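Local coordinates for protein guanine nucleotide exchange factor SRM1 (Saccharomyces cerevisiae, PDB 3OF7) that promotes exchange of GDP for GTP on the yeast GTPases Gsp1 and Gsp2, binds chromatin, and controls RNA metabolism and nuclear transport, at residues V53-L58 with V409-F414; A398-F403 with T422-T427. All coordinates share one frame; numbering follows the deposited sequence.

Followed from the N terminus, the chain passes residues 53-58 in the first RCC1 repeat, runs round the beta-propeller, and reaches 398-403, 409-414 and 422-427 within the seventh. In contact 1, 350 residues intervene, whereas contact 2 closes a local loop of 18 residues containing 409-414. The segments alternate along the sequence, so the contacts cross. Contact 2 fastens the outer strand of one blade; contact 1 brings the loop leading to that strand against the corner at Lys54 and Arg55 that leads into outer strand 56-58 of the sheet built from both ends of the chain. Their centres are about 8 Å apart, and probable hydrogen bonds Ser400 OG to Val409 O and Asn426 ND2 to Pro56 O join them.

Contact 1: V53-L58 with V409-F414; sequences VKRPRL and VGLGPF
The carbonyl oxygen of Lys54 receives two donors from the glycine-rich loop. Gly412 N reaches Lys54 O at 3.1 Å with an N-H...O angle of 146°, and Gly410 CA adds a CA-H...O contact to Lys54 O at 3.2 Å. Both glycines suit their places: Gly410 has positive phi and a side chain there would press on Pro56 CD, while at the backbone angles of Gly412 a CB would run into the preceding carbonyl oxygen and Pro413 CD. Arg55 then folds over the loop. Its bend at chi2 (-65°) lays one guanidinium face on the backbone, with Leu411 C lying 3.6 Å above the centre of the Arg55 guanidinium plane. From this position Arg55 NH1 makes a weak bond of 3.0 Å to Gly410 O. Arg55 NE lies 3.4 Å from Gly412 N, but both are donors, so the pair is packing over the guanidinium face, not a hydrogen bond. On the other flank the extended Lys54 chain runs past Pro413, its CD 4.0 Å from Pro413 CA, where the loop makes an inverse gamma turn. Around the contact, strand 56-58 pairs with strand 30-34, Arg57 sharing a backbone hydrogen bond with Cys33, and Pro56 packs on Phe32 and Trp34; Leu411 touches Thr418 of strand 418-419, which lies just before the outer strand 421-423 of the preceding blade.

Contact 2: A398-F403 with T422-T427; sequences AYSWGF and TRIKNT
Three backbone hydrogen bonds and a water ladder the two segments together. Ser400 and Thr422 form an antiparallel hydrogen-bonded pair, with Ser400 N to Thr422 O and Thr422 N to Ser400 O both 2.9 Å. Further along, Ile424 N meets Ala398 O at 2.9 Å in an almost straight bond (175°). Beyond it the ladder continues through solvent: one water accepts from Ala398 N at 2.9 Å and donates to Ile424 O at 3.0 Å, satisfying both where a direct bond is missing. Neither hydroxyl of the Ser400-Thr422 pair bonds across it: Ser400 OG goes to Val409 O in the connecting loop, and Thr422 OG1 to Val420 O two residues earlier. Ser400 OG still touches the hydrocarbon of Ile424, whose CG1 is 3.6 Å from it, and Ile424 CD1 continues over Ser400 CB and Ala398 CB. At the non-hydrogen-bonded pair, Tyr399 has CG beside its backbone N; chi1 of -71° carries the ring over toward Arg423, and chi2 near 71° turns one face to its CA. Arg423 CA sits 4.0 Å from the Tyr399 ring centroid in a CH-pi contact, and Met463 of helix 453-464 packs against both residues. With an alanine here, Arg423 CA would probably lose the ring face it packs on, Arg423 CB its neighbour CE2, and Met463 a packing partner, leaving a gap. Main-chain polar groups, with one water, thus set the register of this outer blade strand, while the side chains supply mostly apolar packing, the hydroxyls of Ser400 and Thr422 being bonded to carbonyls of Val409 and Val420.

Contact 1: V53-L58 with V409-F414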
loop_
_atom_site.group_PDB
_atom_site.type_symbol
_atom_site.label_atom_id
_atom_site.label_comp_id
_atom_site.label_asym_id
_atom_site.label_seq_id
_atom_site.Cartn_x
_atom_site.Cartn_y
_atom_site.Cartn_z
ATOM N N VAL A 53 -14.777 -10.417 9.176
ATOM C CA VAL A 53 -14.059 -11.679 9.053
ATOM C C VAL A 53 -12.756 -11.552 9.837
ATOM O O VAL A 53 -11.891 -10.754 9.495
ATOM C CB VAL A 53 -13.825 -12.029 7.553
ATOM C CG1 VAL A 53 -12.878 -13.203 7.392
ATOM C CG2 VAL A 53 -15.161 -12.328 6.854
ATOM N N LYS A 54 -12.632 -12.329 10.908
ATOM C CA LYS A 54 -11.602 -12.080 11.916
ATOM C C LYS A 54 -10.303 -12.862 11.694
ATOM O O LYS A 54 -9.338 -12.684 12.441
ATOM C CB LYS A 54 -12.180 -12.329 13.326
ATOM C CG LYS A 54 -13.404 -11.467 13.633
ATOM C CD LYS A 54 -14.060 -11.814 14.964
ATOM C CE LYS A 54 -15.352 -11.013 15.145
ATOM N NZ LYS A 54 -16.001 -11.252 16.490
ATOM N N ARG A 55 -10.291 -13.719 10.670
ATOM C CA ARG A 55 -9.108 -14.505 10.283
ATOM C C ARG A 55 -9.056 -14.599 8.763
ATOM O O ARG A 55 -10.107 -14.547 8.127
ATOM C CB ARG A 55 -9.206 -15.932 10.852
ATOM C CG ARG A 55 -9.095 -16.053 12.368
ATOM C CD ARG A 55 -7.727 -15.644 12.846
ATOM N NE ARG A 55 -7.407 -16.197 14.162
ATOM C CZ ARG A 55 -6.172 -16.284 14.645
ATOM N NH1 ARG A 55 -5.141 -15.845 13.921
ATOM N NH2 ARG A 55 -5.967 -16.808 15.848
ATOM N N PRO A 56 -7.846 -14.752 8.173
ATOM C CA PRO A 56 -7.735 -14.866 6.718
ATOM C C PRO A 56 -8.695 -15.900 6.140
ATOM O O PRO A 56 -8.689 -17.060 6.561
ATOM C CB PRO A 56 -6.280 -15.308 6.514
ATOM C CG PRO A 56 -5.556 -14.674 7.652
ATOM C CD PRO A 56 -6.517 -14.750 8.818
ATOM N N ARG A 57 -9.520 -15.461 5.197
ATOM C CA ARG A 57 -10.542 -16.297 4.593
ATOM C C ARG A 57 -10.219 -16.473 3.118
ATOM O O ARG A 57 -10.053 -15.486 2.390
ATOM C CB ARG A 57 -11.912 -15.637 4.773
ATOM C CG ARG A 57 -13.075 -16.345 4.066
ATOM C CD ARG A 57 -13.687 -17.447 4.936
ATOM N NE ARG A 57 -14.172 -16.928 6.217
ATOM C CZ ARG A 57 -15.337 -16.311 6.391
ATOM N NH1 ARG A 57 -16.169 -16.127 5.369
ATOM N NH2 ARG A 57 -15.674 -15.877 7.596
ATOM N N LEU A 58 -10.121 -17.724 2.674
ATOM C CA LEU A 58 -9.855 -17.999 1.261
ATOM C C LEU A 58 -10.957 -17.383 0.403
ATOM O O LEU A 58 -12.136 -17.618 0.643
ATOM C CB LEU A 58 -9.748 -19.507 1.025
ATOM C CG LEU A 58 -9.482 -19.939 -0.419
ATOM C CD1 LEU A 58 -8.062 -19.569 -0.847
ATOM C CD2 LEU A 58 -9.723 -21.445 -0.568
ATOM N N VAL A 409 -6.000 -7.101 11.602
ATOM C CA VAL A 409 -4.794 -7.852 11.935
ATOM C C VAL A 409 -4.988 -9.369 11.776
ATOM O O VAL A 409 -4.010 -10.113 11.701
ATOM C CB VAL A 409 -4.229 -7.498 13.345
ATOM C CG1 VAL A 409 -3.805 -6.032 13.401
ATOM C CG2 VAL A 409 -5.247 -7.811 14.451
ATOM N N GLY A 410 -6.248 -9.810 11.708
ATOM C CA GLY A 410 -6.587 -11.234 11.505
ATOM C C GLY A 410 -6.110 -12.140 12.632
ATOM O O GLY A 410 -5.641 -13.265 12.398
ATOM N N LEU A 411 -6.218 -11.651 13.859
ATOM C CA LEU A 411 -5.740 -12.406 15.015
ATOM C C LEU A 411 -6.879 -12.974 15.875
ATOM O O LEU A 411 -6.668 -13.370 17.020
ATOM C CB LEU A 411 -4.744 -11.562 15.829
ATOM C CG LEU A 411 -3.434 -11.250 15.078
ATOM C CD1 LEU A 411 -2.584 -10.221 15.815
ATOM C CD2 LEU A 411 -2.605 -12.519 14.800
ATOM N N GLY A 412 -8.079 -13.026 15.303
ATOM C CA GLY A 412 -9.219 -13.659 15.963
ATOM C C GLY A 412 -10.156 -12.709 16.694
ATOM O O GLY A 412 -10.142 -11.500 16.437
ATOM N N PRO A 413 -10.965 -13.257 17.627
ATOM C CA PRO A 413 -12.067 -12.561 18.292
ATOM C C PRO A 413 -11.621 -11.689 19.463
ATOM O O PRO A 413 -12.113 -11.853 20.588
ATOM C CB PRO A 413 -12.943 -13.714 18.793
ATOM C CG PRO A 413 -11.968 -14.802 19.101
ATOM C CD PRO A 413 -10.815 -14.642 18.127
ATOM N N PHE A 414 -10.695 -10.774 19.194
ATOM C CA PHE A 414 -10.189 -9.844 20.198
ATOM C C PHE A 414 -10.129 -8.453 19.572
ATOM O O PHE A 414 -9.511 -8.280 18.517
ATOM C CB PHE A 414 -8.781 -10.245 20.649
ATOM C CG PHE A 414 -8.585 -11.732 20.836
ATOM C CD1 PHE A 414 -9.042 -12.373 21.985
ATOM C CD2 PHE A 414 -7.914 -12.483 19.869
ATOM C CE1 PHE A 414 -8.850 -13.747 22.161
ATOM C CE2 PHE A 414 -7.718 -13.857 20.032
ATOM C CZ PHE A 414 -8.182 -14.488 21.183
#

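Contact 2: A398-F403 with T422-T427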
loop_
_atom_site.group_PDB
_atom_site.type_symbol
_atom_site.label_atom_id
_atom_site.label_comp_id
_atom_site.label_asym_id
_atom_site.label_seq_id
_atom_site.Cartn_x
_atom_site.Cartn_y
_atom_site.Cartn_z
ATOM N N ALA A 398 2.933 -14.882 7.805
ATOM C CA ALA A 398 2.559 -13.474 7.987
ATOM C C ALA A 398 2.421 -13.076 9.462
ATOM O O ALA A 398 2.001 -13.882 10.308
ATOM C CB ALA A 398 1.272 -13.161 7.216
ATOM N N TYR A 399 2.781 -11.824 9.753
ATOM C CA TYR A 399 2.773 -11.257 11.104
ATOM C C TYR A 399 2.073 -9.917 11.045
ATOM O O TYR A 399 2.335 -9.122 10.146
ATOM C CB TYR A 399 4.201 -11.051 11.625
ATOM C CG TYR A 399 4.916 -12.347 11.954
ATOM C CD1 TYR A 399 5.321 -13.211 10.938
ATOM C CD2 TYR A 399 5.180 -12.710 13.281
ATOM C CE1 TYR A 399 5.966 -14.407 11.222
ATOM C CE2 TYR A 399 5.832 -13.912 13.580
ATOM C CZ TYR A 399 6.217 -14.752 12.541
ATOM O OH TYR A 399 6.857 -15.937 12.807
ATOM N N SER A 400 1.199 -9.657 12.008
ATOM C CA SER A 400 0.420 -8.426 11.992
ATOM C C SER A 400 0.436 -7.734 13.346
ATOM O O SER A 400 0.739 -8.349 14.378
ATOM C CB SER A 400 -1.025 -8.727 11.575
ATOM O OG SER A 400 -1.627 -9.621 12.496
ATOM N N TRP A 401 0.106 -6.446 13.330
ATOM C CA TRP A 401 0.025 -5.651 14.546
ATOM C C TRP A 401 -0.676 -4.327 14.270
ATOM O O TRP A 401 -0.910 -3.962 13.108
ATOM C CB TRP A 401 1.416 -5.397 15.141
ATOM C CG TRP A 401 2.336 -4.503 14.316
ATOM C CD1 TRP A 401 2.609 -3.181 14.538
ATOM C CD2 TRP A 401 3.117 -4.885 13.171
ATOM N NE1 TRP A 401 3.511 -2.717 13.613
ATOM C CE2 TRP A 401 3.834 -3.738 12.756
ATOM C CE3 TRP A 401 3.272 -6.081 12.450
ATOM C CZ2 TRP A 401 4.703 -3.750 11.655
ATOM C CZ3 TRP A 401 4.134 -6.096 11.351
ATOM C CH2 TRP A 401 4.842 -4.935 10.966
ATOM N N GLY A 402 -1.012 -3.625 15.346
ATOM C CA GLY A 402 -1.651 -2.328 15.238
ATOM C C GLY A 402 -3.085 -2.340 15.729
ATOM O O GLY A 402 -3.447 -3.121 16.608
ATOM N N PHE A 403 -3.884 -1.446 15.161
ATOM C CA PHE A 403 -5.275 -1.246 15.550
ATOM C C PHE A 403 -6.083 -2.534 15.380
ATOM O O PHE A 403 -6.066 -3.146 14.310
ATOM C CB PHE A 403 -5.859 -0.126 14.694
ATOM C CG PHE A 403 -7.236 0.323 15.113
ATOM C CD1 PHE A 403 -8.257 0.410 14.176
ATOM C CD2 PHE A 403 -7.502 0.680 16.432
ATOM C CE1 PHE A 403 -9.541 0.849 14.550
ATOM C CE2 PHE A 403 -8.764 1.131 16.818
ATOM C CZ PHE A 403 -9.789 1.207 15.876
ATOM N N THR A 422 2.828 -10.097 15.350
ATOM C CA THR A 422 2.306 -11.330 15.913
ATOM C C THR A 422 1.898 -12.282 14.796
ATOM O O THR A 422 1.154 -11.923 13.873
ATOM C CB THR A 422 1.136 -11.024 16.884
ATOM O OG1 THR A 422 1.610 -10.166 17.932
ATOM C CG2 THR A 422 0.568 -12.286 17.506
ATOM N N ARG A 423 2.402 -13.505 14.895
ATOM C CA ARG A 423 2.134 -14.554 13.914
ATOM C C ARG A 423 0.644 -14.765 13.671
ATOM O O ARG A 423 -0.133 -14.897 14.615
ATOM C CB ARG A 423 2.776 -15.853 14.408
ATOM C CG ARG A 423 2.541 -17.073 13.556
ATOM C CD ARG A 423 3.260 -18.246 14.206
ATOM N NE ARG A 423 3.064 -19.494 13.486
ATOM C CZ ARG A 423 3.376 -20.691 13.973
ATOM N NH1 ARG A 423 3.893 -20.797 15.192
ATOM N NH2 ARG A 423 3.172 -21.778 13.242
ATOM N N ILE A 424 0.250 -14.776 12.399
ATOM C CA ILE A 424 -1.100 -15.167 12.022
ATOM C C ILE A 424 -1.089 -16.683 11.806
ATOM O O ILE A 424 -0.430 -17.193 10.886
ATOM C CB ILE A 424 -1.596 -14.446 10.752
ATOM C CG1 ILE A 424 -1.603 -12.919 10.969
ATOM C CG2 ILE A 424 -2.990 -14.947 10.374
ATOM C CD1 ILE A 424 -1.805 -12.089 9.695
ATOM N N LYS A 425 -1.789 -17.385 12.690
ATOM C CA LYS A 425 -1.965 -18.834 12.602
ATOM C C LYS A 425 -3.456 -19.138 12.536
ATOM O O LYS A 425 -4.196 -18.849 13.479
ATOM C CB LYS A 425 -1.334 -19.516 13.821
ATOM C CG LYS A 425 -1.270 -21.039 13.754
ATOM C CD LYS A 425 -0.522 -21.584 14.970
ATOM C CE LYS A 425 -0.405 -23.100 14.929
ATOM N NZ LYS A 425 0.394 -23.597 16.096
ATOM N N ASN A 426 -3.899 -19.672 11.400
ATOM C CA ASN A 426 -5.269 -20.164 11.241
ATOM C C ASN A 426 -5.256 -21.288 10.226
ATOM O O ASN A 426 -4.316 -21.385 9.430
ATOM C CB ASN A 426 -6.288 -19.038 10.901
ATOM C CG ASN A 426 -6.442 -18.770 9.394
ATOM O OD1 ASN A 426 -5.466 -18.677 8.651
ATOM N ND2 ASN A 426 -7.683 -18.593 8.960
ATOM N N THR A 427 -6.272 -22.147 10.267
ATOM C CA THR A 427 -6.340 -23.317 9.383
ATOM C C THR A 427 -6.099 -22.962 7.910
ATOM O O THR A 427 -5.305 -23.608 7.236
ATOM C CB THR A 427 -7.692 -24.066 9.531
ATOM O OG1 THR A 427 -7.959 -24.303 10.918
ATOM C CG2 THR A 427 -7.669 -25.404 8.787
HETATM O O HOH W 1 0.742 -16.706 8.184
#